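Local coordinates for protein TbpB (Actinobacillus pleuropneumoniae, PDB 3HOL) that binds transferrin as the lipoprotein component of the bacterial transferrin receptor, probably helping the bacterium to acquire iron from its host, at residues Gly313-His318 / Val330-Asn335; Met339-Leu344 / Gly498-Ala503; Thr121-Trp126 / Thr172-Val177. One frame throughout, in Å; residues are numbered along the deposited sequence.

Contact 1: residues Gly313-His318 / Val330-Asn335; sequences GFTNKH and VACCSN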
loop_
_atom_site.group_PDB
_atom_site.type_symbol
_atom_site.label_atom_id
_atom_site.label_comp_id
_atom_site.label_asym_id
_atom_site.label_seq_id
_atom_site.Cartn_x
_atom_site.Cartn_y
_atom_site.Cartn_z
ATOM N N GLY A 313 19.456 -10.220 12.633
ATOM C CA GLY A 313 19.817 -11.513 12.056
ATOM C C GLY A 313 19.765 -11.545 10.546
ATOM O O GLY A 313 19.114 -10.698 9.919
ATOM N N PHE A 314 20.434 -12.535 9.965
ATOM C CA PHE A 314 20.268 -12.820 8.549
ATOM C C PHE A 314 18.782 -12.980 8.193
ATOM O O PHE A 314 18.306 -12.390 7.229
ATOM C CB PHE A 314 21.035 -14.063 8.115
ATOM C CG PHE A 314 20.944 -14.297 6.652
ATOM C CD1 PHE A 314 21.590 -13.451 5.775
ATOM C CD2 PHE A 314 20.155 -15.317 6.154
ATOM C CE1 PHE A 314 21.476 -13.627 4.393
ATOM C CE2 PHE A 314 20.036 -15.504 4.790
ATOM C CZ PHE A 314 20.703 -14.652 3.901
ATOM N N THR A 315 18.069 -13.756 9.003
ATOM C CA THR A 315 16.617 -13.746 9.006
ATOM C C THR A 315 16.156 -13.433 10.425
ATOM O O THR A 315 16.898 -13.637 11.398
ATOM C CB THR A 315 16.013 -15.092 8.507
ATOM O OG1 THR A 315 16.264 -16.140 9.458
ATOM C CG2 THR A 315 16.593 -15.492 7.143
ATOM N N ASN A 316 14.936 -12.932 10.546
ATOM C CA ASN A 316 14.370 -12.506 11.830
ATOM C C ASN A 316 12.925 -12.973 11.952
ATOM O O ASN A 316 12.112 -12.811 11.013
ATOM C CB ASN A 316 14.390 -10.987 11.933
ATOM C CG ASN A 316 15.789 -10.415 11.879
ATOM O OD1 ASN A 316 16.499 -10.406 12.877
ATOM N ND2 ASN A 316 16.180 -9.903 10.715
ATOM N N LYS A 317 12.624 -13.559 13.105
ATOM C CA LYS A 317 11.273 -13.979 13.457
ATOM C C LYS A 317 10.471 -12.868 14.144
ATOM O O LYS A 317 10.958 -12.202 15.061
ATOM C CB LYS A 317 11.325 -15.189 14.391
ATOM C CG LYS A 317 9.928 -15.679 14.830
ATOM C CD LYS A 317 9.968 -16.819 15.851
ATOM C CE LYS A 317 10.836 -17.976 15.400
ATOM N NZ LYS A 317 10.058 -19.076 14.781
ATOM N N HIS A 318 9.213 -12.709 13.727
ATOM C CA HIS A 318 8.320 -11.717 14.330
ATOM C C HIS A 318 7.061 -12.430 14.760
ATOM O O HIS A 318 6.463 -13.187 13.987
ATOM C CB HIS A 318 8.001 -10.589 13.347
ATOM C CG HIS A 318 9.209 -9.844 12.858
ATOM N ND1 HIS A 318 9.959 -10.261 11.775
ATOM C CD2 HIS A 318 9.787 -8.703 13.290
ATOM C CE1 HIS A 318 10.946 -9.412 11.564
ATOM N NE2 HIS A 318 10.856 -8.452 12.462
ATOM N N VAL A 330 8.934 -15.038 9.435
ATOM C CA VAL A 330 10.389 -15.134 9.416
ATOM C C VAL A 330 10.865 -14.527 8.107
ATOM O O VAL A 330 10.634 -15.083 7.024
ATOM C CB VAL A 330 10.884 -16.610 9.526
ATOM C CG1 VAL A 330 12.397 -16.656 9.436
ATOM C CG2 VAL A 330 10.413 -17.259 10.824
ATOM N N ALA A 331 11.544 -13.402 8.192
ATOM C CA ALA A 331 11.790 -12.587 7.025
ATOM C C ALA A 331 13.266 -12.582 6.706
ATOM O O ALA A 331 14.089 -12.510 7.628
ATOM C CB ALA A 331 11.323 -11.153 7.299
ATOM N N CYS A 332 13.575 -12.620 5.413
ATOM C CA CYS A 332 14.930 -12.585 4.874
ATOM C C CYS A 332 14.993 -11.364 3.966
ATOM O O CYS A 332 13.981 -11.032 3.339
ATOM C CB CYS A 332 15.177 -13.850 4.026
ATOM S SG CYS A 332 16.935 -14.309 3.766
ATOM N N CYS A 333 16.136 -10.701 3.819
ATOM C CA CYS A 333 17.439 -11.041 4.403
ATOM C C CYS A 333 18.157 -9.751 4.853
ATOM O O CYS A 333 17.906 -8.661 4.309
ATOM C CB CYS A 333 18.321 -11.702 3.335
ATOM S SG CYS A 333 17.551 -13.031 2.353
ATOM N N SER A 334 19.097 -9.883 5.794
ATOM C CA SER A 334 19.874 -8.722 6.298
ATOM C C SER A 334 20.690 -7.977 5.207
ATOM O O SER A 334 21.032 -6.818 5.363
ATOM C CB SER A 334 20.816 -9.177 7.448
ATOM O OG SER A 334 21.693 -10.186 6.977
ATOM N N ASN A 335 20.981 -8.642 4.100
ATOM C CA ASN A 335 21.753 -8.042 3.018
ATOM C C ASN A 335 20.904 -7.524 1.842
ATOM O O ASN A 335 21.449 -7.109 0.809
ATOM C CB ASN A 335 22.816 -9.030 2.516
ATOM C CG ASN A 335 22.211 -10.228 1.756
ATOM O OD1 ASN A 335 21.151 -10.737 2.102
ATOM N ND2 ASN A 335 22.903 -10.675 0.741
#
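Phe-314 and Thr-315 meet a disulfide between sequence neighbours, Cys-332 and Cys-333, where the open end of an antiparallel beta hairpin in the C-lobe handle domain gives way to loop. The hairpin is made by strands 315-322 and 325-332.

Within these segments, Asn-316 and Ala-331 form a hydrogen-bonded antiparallel pair: Ala-331 N donates to Asn-316 O at 2.9 Å, and Asn-316 N returns a bond to Ala-331 O at 3.1 Å. A further backbone bond, from Ser-334 N to Phe-314 O (3.0 Å), is more bent, with an N-H...O angle of 141°, and lies just past the cis peptide that joins the two cysteines. The Asn-316 side chain folds back on its own segment, OD1 accepting from Gly-313 N at 3.0 Å.

Nonpolar and sulfur contacts gather around the Phe-314 ring. With CG anti to the backbone N (chi1 -176°), the ring reaches across to the second segment. Cys-333 CB makes an off-centre CH-pi contact 4.2 Å from the centroid of the Phe-314 ring, and both sulfurs approach obliquely as sulfur-aromatic contacts. Ser-334 OG and Asn-335 OD1 lie near the CD1-CE1 side of the ring; the amide of Asn-335 is turned 39° from the ring plane, and its ND2 bonds to Asp-9. Thr-381, on barrel strand 375-387, also touches Phe-314 and both cysteines, so this end of the hairpin packs on the C-lobe barrel.

On the face carrying Thr-315, Lys-317 and Val-330, Thr-315 OG1 and CB rest against Val-330 CG1, while the methyl of Thr-315 turns the other way, its CG2 lying 3.6 Å from Cys-332 SG.

Contact 2: residues Met339-Leu344 / Gly498-Ala503; sequences MKFGQL and GAVFGA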
loop_
_atom_site.group_PDB
_atom_site.type_symbol
_atom_site.label_atom_id
_atom_site.label_comp_id
_atom_site.label_asym_id
_atom_site.label_seq_id
_atom_site.Cartn_x
_atom_site.Cartn_y
_atom_site.Cartn_z
ATOM N N MET A 339 13.729 -5.422 -0.884
ATOM C CA MET A 339 12.817 -6.568 -0.934
ATOM C C MET A 339 12.941 -7.355 0.361
ATOM O O MET A 339 13.910 -7.200 1.089
ATOM C CB MET A 339 13.135 -7.477 -2.143
ATOM C CG MET A 339 14.582 -8.069 -2.174
ATOM S SD MET A 339 14.697 -9.507 -3.275
ATOM C CE MET A 339 13.279 -10.512 -2.774
ATOM N N LYS A 340 11.935 -8.180 0.643
ATOM C CA LYS A 340 11.880 -9.080 1.798
ATOM C C LYS A 340 11.096 -10.291 1.341
ATOM O O LYS A 340 10.154 -10.143 0.552
ATOM C CB LYS A 340 11.083 -8.435 2.939
ATOM C CG LYS A 340 11.822 -7.332 3.719
ATOM C CD LYS A 340 12.896 -7.949 4.628
ATOM C CE LYS A 340 13.508 -6.954 5.615
ATOM N NZ LYS A 340 14.865 -6.579 5.138
ATOM N N PHE A 341 11.460 -11.471 1.837
ATOM C CA PHE A 341 10.683 -12.679 1.548
ATOM C C PHE A 341 10.785 -13.591 2.744
ATOM O O PHE A 341 11.668 -13.428 3.577
ATOM C CB PHE A 341 11.159 -13.385 0.251
ATOM C CG PHE A 341 12.582 -13.941 0.322
ATOM C CD1 PHE A 341 12.834 -15.213 0.873
ATOM C CD2 PHE A 341 13.658 -13.192 -0.178
ATOM C CE1 PHE A 341 14.155 -15.728 0.923
ATOM C CE2 PHE A 341 15.000 -13.705 -0.124
ATOM C CZ PHE A 341 15.229 -14.953 0.425
ATOM N N GLY A 342 9.857 -14.511 2.888
ATOM C CA GLY A 342 10.034 -15.496 3.929
ATOM C C GLY A 342 8.787 -16.285 4.142
ATOM O O GLY A 342 7.979 -16.477 3.209
ATOM N N GLN A 343 8.654 -16.742 5.385
ATOM C CA GLN A 343 7.597 -17.645 5.784
ATOM C C GLN A 343 6.643 -16.984 6.757
ATOM O O GLN A 343 7.040 -16.148 7.579
ATOM C CB GLN A 343 8.200 -18.939 6.382
ATOM C CG GLN A 343 9.010 -19.692 5.328
ATOM C CD GLN A 343 9.613 -20.997 5.809
ATOM O OE1 GLN A 343 9.255 -21.503 6.887
ATOM N NE2 GLN A 343 10.549 -21.557 5.008
ATOM N N LEU A 344 5.387 -17.382 6.670
ATOM C CA LEU A 344 4.358 -16.838 7.540
ATOM C C LEU A 344 3.375 -17.947 7.908
ATOM O O LEU A 344 2.817 -18.604 7.024
ATOM C CB LEU A 344 3.638 -15.707 6.810
ATOM C CG LEU A 344 2.474 -15.021 7.480
ATOM C CD1 LEU A 344 2.958 -14.081 8.601
ATOM C CD2 LEU A 344 1.711 -14.293 6.393
ATOM N N GLY A 498 5.560 -24.396 -3.770
ATOM C CA GLY A 498 5.484 -22.945 -3.563
ATOM C C GLY A 498 6.891 -22.485 -3.191
ATOM O O GLY A 498 7.547 -23.098 -2.349
ATOM N N ALA A 499 7.377 -21.407 -3.813
ATOM C CA ALA A 499 8.758 -21.043 -3.636
ATOM C C ALA A 499 8.862 -19.532 -3.755
ATOM O O ALA A 499 8.255 -18.944 -4.657
ATOM C CB ALA A 499 9.622 -21.719 -4.726
ATOM N N VAL A 500 9.615 -18.906 -2.848
ATOM C CA VAL A 500 9.984 -17.485 -3.006
ATOM C C VAL A 500 11.490 -17.341 -2.905
ATOM O O VAL A 500 12.109 -18.029 -2.089
ATOM C CB VAL A 500 9.284 -16.570 -1.953
ATOM C CG1 VAL A 500 7.798 -16.505 -2.229
ATOM C CG2 VAL A 500 9.533 -17.081 -0.511
ATOM N N PHE A 501 12.080 -16.470 -3.707
ATOM C CA PHE A 501 13.533 -16.328 -3.694
ATOM C C PHE A 501 14.006 -14.877 -3.812
ATOM O O PHE A 501 13.285 -14.010 -4.312
ATOM C CB PHE A 501 14.177 -17.207 -4.803
ATOM C CG PHE A 501 13.764 -16.839 -6.208
ATOM C CD1 PHE A 501 14.435 -15.840 -6.913
ATOM C CD2 PHE A 501 12.700 -17.490 -6.825
ATOM C CE1 PHE A 501 14.058 -15.497 -8.213
ATOM C CE2 PHE A 501 12.324 -17.178 -8.131
ATOM C CZ PHE A 501 13.000 -16.167 -8.820
ATOM N N GLY A 502 15.253 -14.627 -3.392
ATOM C CA GLY A 502 15.850 -13.316 -3.521
ATOM C C GLY A 502 17.362 -13.472 -3.662
ATOM O O GLY A 502 17.900 -14.458 -3.186
ATOM N N ALA A 503 18.016 -12.517 -4.331
ATOM C CA ALA A 503 19.458 -12.594 -4.613
ATOM C C ALA A 503 20.071 -11.208 -4.797
ATOM O O ALA A 503 19.427 -10.312 -5.323
ATOM C CB ALA A 503 19.718 -13.460 -5.864
#
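This is a buried, nonpolar contact between two domains of the C-lobe: strand 339-346 of the handle packs across strand 495-508 of the beta barrel. No hydrogen bond joins the two segments. They run roughly antiparallel, at 148°, but their axes come no closer than 6.9 Å, too far apart for backbone pairing, so side chains fill the gap between sheet and barrel wall.

Phe-341 does most of the work. Its CG stands between the backbone N and the carbonyl carbon (chi1 65°), and its ring lies over the backbone of the barrel strand. The carbonyl carbon of Phe-501 sits 3.9 Å above one face of the Phe-341 ring, offset toward the rim, and the CE2 corner reaches the peptide nitrogen of Gly-502 at 3.4 Å. With no side chain on Gly-502, Phe-341 CE2 and Met-339 CE can both come close to its backbone.

At the opposite corner of the ring, and obliquely, the CG2 branch of Val-500 packs against Phe-341 CD1 at 4.0 Å, the two side chains running alongside one another in opposing directions. The same methyl lies near Gly-342 O. Phe-501 itself points away from the handle, its ring meeting that of Phe-408 and touching Trp-382 and Leu-484. The backbone around Phe-501 thus faces the handle, while its side chain packs with other barrel residues.

Leu-360, on handle strand 356-363, covers both Met-339 and Phe-341 from within the handle. Met-339 adds its terminal methyl: its chain bends at chi3 (-48°), and CE lies 3.8 Å from Phe-501 O and 3.9 Å from Gly-502 CA.

Contact 3: residues Thr121-Trp126 / Thr172-Val177; sequences TYTGSW and TSQFEV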
loop_
_atom_site.group_PDB
_atom_site.type_symbol
_atom_site.label_atom_id
_atom_site.label_comp_id
_atom_site.label_asym_id
_atom_site.label_seq_id
_atom_site.Cartn_x
_atom_site.Cartn_y
_atom_site.Cartn_z
ATOM N N THR A 121 -6.115 12.919 -15.902
ATOM C CA THR A 121 -6.957 13.800 -15.048
ATOM C C THR A 121 -7.878 12.924 -14.231
ATOM O O THR A 121 -8.605 12.144 -14.802
ATOM C CB THR A 121 -7.781 14.771 -15.933
ATOM O OG1 THR A 121 -6.864 15.685 -16.506
ATOM C CG2 THR A 121 -8.803 15.562 -15.116
ATOM N N TYR A 122 -7.813 13.026 -12.895
ATOM C CA TYR A 122 -8.770 12.322 -12.032
ATOM C C TYR A 122 -9.813 13.368 -11.616
ATOM O O TYR A 122 -9.452 14.463 -11.135
ATOM C CB TYR A 122 -8.059 11.820 -10.790
ATOM C CG TYR A 122 -7.075 10.718 -11.037
ATOM C CD1 TYR A 122 -7.371 9.412 -10.652
ATOM C CD2 TYR A 122 -5.836 10.975 -11.655
ATOM C CE1 TYR A 122 -6.424 8.351 -10.857
ATOM C CE2 TYR A 122 -4.895 9.925 -11.886
ATOM C CZ TYR A 122 -5.208 8.631 -11.474
ATOM O OH TYR A 122 -4.315 7.624 -11.668
ATOM N N THR A 123 -11.086 13.007 -11.741
ATOM C CA THR A 123 -12.184 13.862 -11.402
ATOM C C THR A 123 -13.050 13.212 -10.353
ATOM O O THR A 123 -13.340 12.003 -10.439
ATOM C CB THR A 123 -13.048 14.136 -12.657
ATOM O OG1 THR A 123 -12.227 14.807 -13.629
ATOM C CG2 THR A 123 -14.158 15.109 -12.306
ATOM N N GLY A 124 -13.519 14.019 -9.396
ATOM C CA GLY A 124 -14.362 13.501 -8.314
ATOM C C GLY A 124 -14.861 14.604 -7.395
ATOM O O GLY A 124 -15.228 15.684 -7.863
ATOM N N SER A 125 -14.931 14.320 -6.083
ATOM C CA SER A 125 -15.492 15.280 -5.133
ATOM C C SER A 125 -14.535 15.481 -3.988
ATOM O O SER A 125 -13.491 14.854 -3.931
ATOM C CB SER A 125 -16.811 14.769 -4.535
ATOM O OG SER A 125 -16.581 13.575 -3.770
ATOM N N TRP A 126 -14.886 16.394 -3.091
ATOM C CA TRP A 126 -14.162 16.495 -1.836
ATOM C C TRP A 126 -15.220 16.829 -0.774
ATOM O O TRP A 126 -16.352 17.177 -1.128
ATOM C CB TRP A 126 -13.021 17.513 -1.913
ATOM C CG TRP A 126 -13.417 19.009 -2.138
ATOM C CD1 TRP A 126 -13.872 19.590 -3.313
ATOM C CD2 TRP A 126 -13.314 20.071 -1.187
ATOM N NE1 TRP A 126 -14.091 20.946 -3.119
ATOM C CE2 TRP A 126 -13.759 21.259 -1.825
ATOM C CE3 TRP A 126 -12.923 20.129 0.160
ATOM C CZ2 TRP A 126 -13.816 22.486 -1.170
ATOM C CZ3 TRP A 126 -12.971 21.367 0.822
ATOM C CH2 TRP A 126 -13.421 22.534 0.143
ATOM N N THR A 172 -16.353 19.908 -5.655
ATOM C CA THR A 172 -15.859 19.001 -6.697
ATOM C C THR A 172 -14.337 19.071 -6.776
ATOM O O THR A 172 -13.727 20.118 -6.448
ATOM C CB THR A 172 -16.408 19.418 -8.102
ATOM O OG1 THR A 172 -16.013 20.771 -8.377
ATOM C CG2 THR A 172 -17.966 19.316 -8.120
ATOM N N SER A 173 -13.716 17.969 -7.201
ATOM C CA SER A 173 -12.274 17.930 -7.231
ATOM C C SER A 173 -11.787 17.507 -8.612
ATOM O O SER A 173 -12.457 16.738 -9.321
ATOM C CB SER A 173 -11.768 16.954 -6.168
ATOM O OG SER A 173 -12.180 15.652 -6.500
ATOM N N GLN A 174 -10.603 17.987 -8.973
ATOM C CA GLN A 174 -9.954 17.607 -10.203
ATOM C C GLN A 174 -8.442 17.610 -9.987
ATOM O O GLN A 174 -7.898 18.546 -9.393
ATOM C CB GLN A 174 -10.386 18.530 -11.365
ATOM C CG GLN A 174 -9.767 18.166 -12.721
ATOM C CD GLN A 174 -10.315 18.968 -13.899
ATOM O OE1 GLN A 174 -11.518 19.162 -14.021
ATOM N NE2 GLN A 174 -9.416 19.433 -14.784
ATOM N N PHE A 175 -7.767 16.546 -10.444
ATOM C CA PHE A 175 -6.325 16.419 -10.262
ATOM C C PHE A 175 -5.681 16.037 -11.586
ATOM O O PHE A 175 -6.253 15.256 -12.336
ATOM C CB PHE A 175 -5.997 15.322 -9.224
ATOM C CG PHE A 175 -6.717 15.502 -7.898
ATOM C CD1 PHE A 175 -6.154 16.286 -6.880
ATOM C CD2 PHE A 175 -7.958 14.893 -7.687
ATOM C CE1 PHE A 175 -6.858 16.484 -5.648
ATOM C CE2 PHE A 175 -8.670 15.052 -6.456
ATOM C CZ PHE A 175 -8.122 15.837 -5.446
ATOM N N GLU A 176 -4.511 16.597 -11.889
ATOM C CA GLU A 176 -3.807 16.178 -13.101
ATOM C C GLU A 176 -2.511 15.528 -12.693
ATOM O O GLU A 176 -1.692 16.140 -12.028
ATOM C CB GLU A 176 -3.539 17.396 -14.012
ATOM C CG GLU A 176 -2.744 17.046 -15.242
ATOM C CD GLU A 176 -2.243 18.306 -15.976
ATOM O OE1 GLU A 176 -3.035 18.838 -16.760
ATOM O OE2 GLU A 176 -1.094 18.774 -15.737
ATOM N N VAL A 177 -2.319 14.270 -13.084
ATOM C CA VAL A 177 -1.130 13.530 -12.664
ATOM C C VAL A 177 -0.226 13.302 -13.883
ATOM O O VAL A 177 -0.643 12.703 -14.887
ATOM C CB VAL A 177 -1.463 12.181 -11.969
ATOM C CG1 VAL A 177 -0.152 11.444 -11.532
ATOM C CG2 VAL A 177 -2.377 12.442 -10.722
HETATM O O HOH W 1 -6.988 18.265 -15.127
#
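Tyr-122, Phe-175 and Val-177 form the tightly packed side of this antiparallel strand pair in the N-lobe beta barrel, whereas Thr-121, Thr-123, Gln-174 and Glu-176 line the looser, more exposed side.

On the packed side Tyr-122 CE2 touches the CG2 branch of Val-177 at 3.7 Å, the ring crossing the valine obliquely, and its hydroxyl bonds to Ala-243 O. Phe-175 meets Phe-261, with Ala-263 and Met-246 also against it. Trp-126 brings the CD1 edge of its indole to Thr-172 O (3.2 Å), near the ring plane, while NE1 bonds to Ser-189 O on the next strand. Nearby, Ser-173 holds OG between its backbone N and carbonyl carbon (chi1 65°), from where it donates to Ser-125 O at 3.0 Å, from above the carbonyl plane.

The opposite face is bridged more lightly. Thr-121 CG2 rests on Gln-174 CG at 3.7 Å, the two side chains crossing at a slant, and a water joins their polar ends: it lies 2.9 Å from Thr-121 OG1 and accepts from Gln-174 NE2 at 2.7 Å.

Paired backbone bonds join Tyr-122 to Phe-175 and Gly-124 to Ser-173; the straightest, Ser-173 N to Gly-124 O, has an N-H...O angle of 174°. The chemistry is therefore divided by face: aromatic and aliphatic groups pack on one side with their polar atoms bonded within the protein, while on the other threonine and glutamine share water, as expected for a barrel wall with a hydrophobic interior.

In the fold
Contacts 1 and 2 are neighbours in the C-lobe, their centres about 11 Å apart, and they share one sheet: strands 325-332 and 339-346 pair directly, with Cys-332 N 2.8 Å from Phe-341 O in a probable hydrogen bond. Cys-333 SG also packs 3.6 Å from Phe-341 CZ, so the disulfide of contact 1 adjoins the ring that carries contact 2, and the two together connect the handle hairpin with the barrel. Contact 3 belongs to the N-lobe barrel, on the opposite side of the chain's centre. Its centre lies about 42 Å from that of contact 1 and about 38 Å from that of contact 2, with nearest atoms about 24 Å away in the latter case.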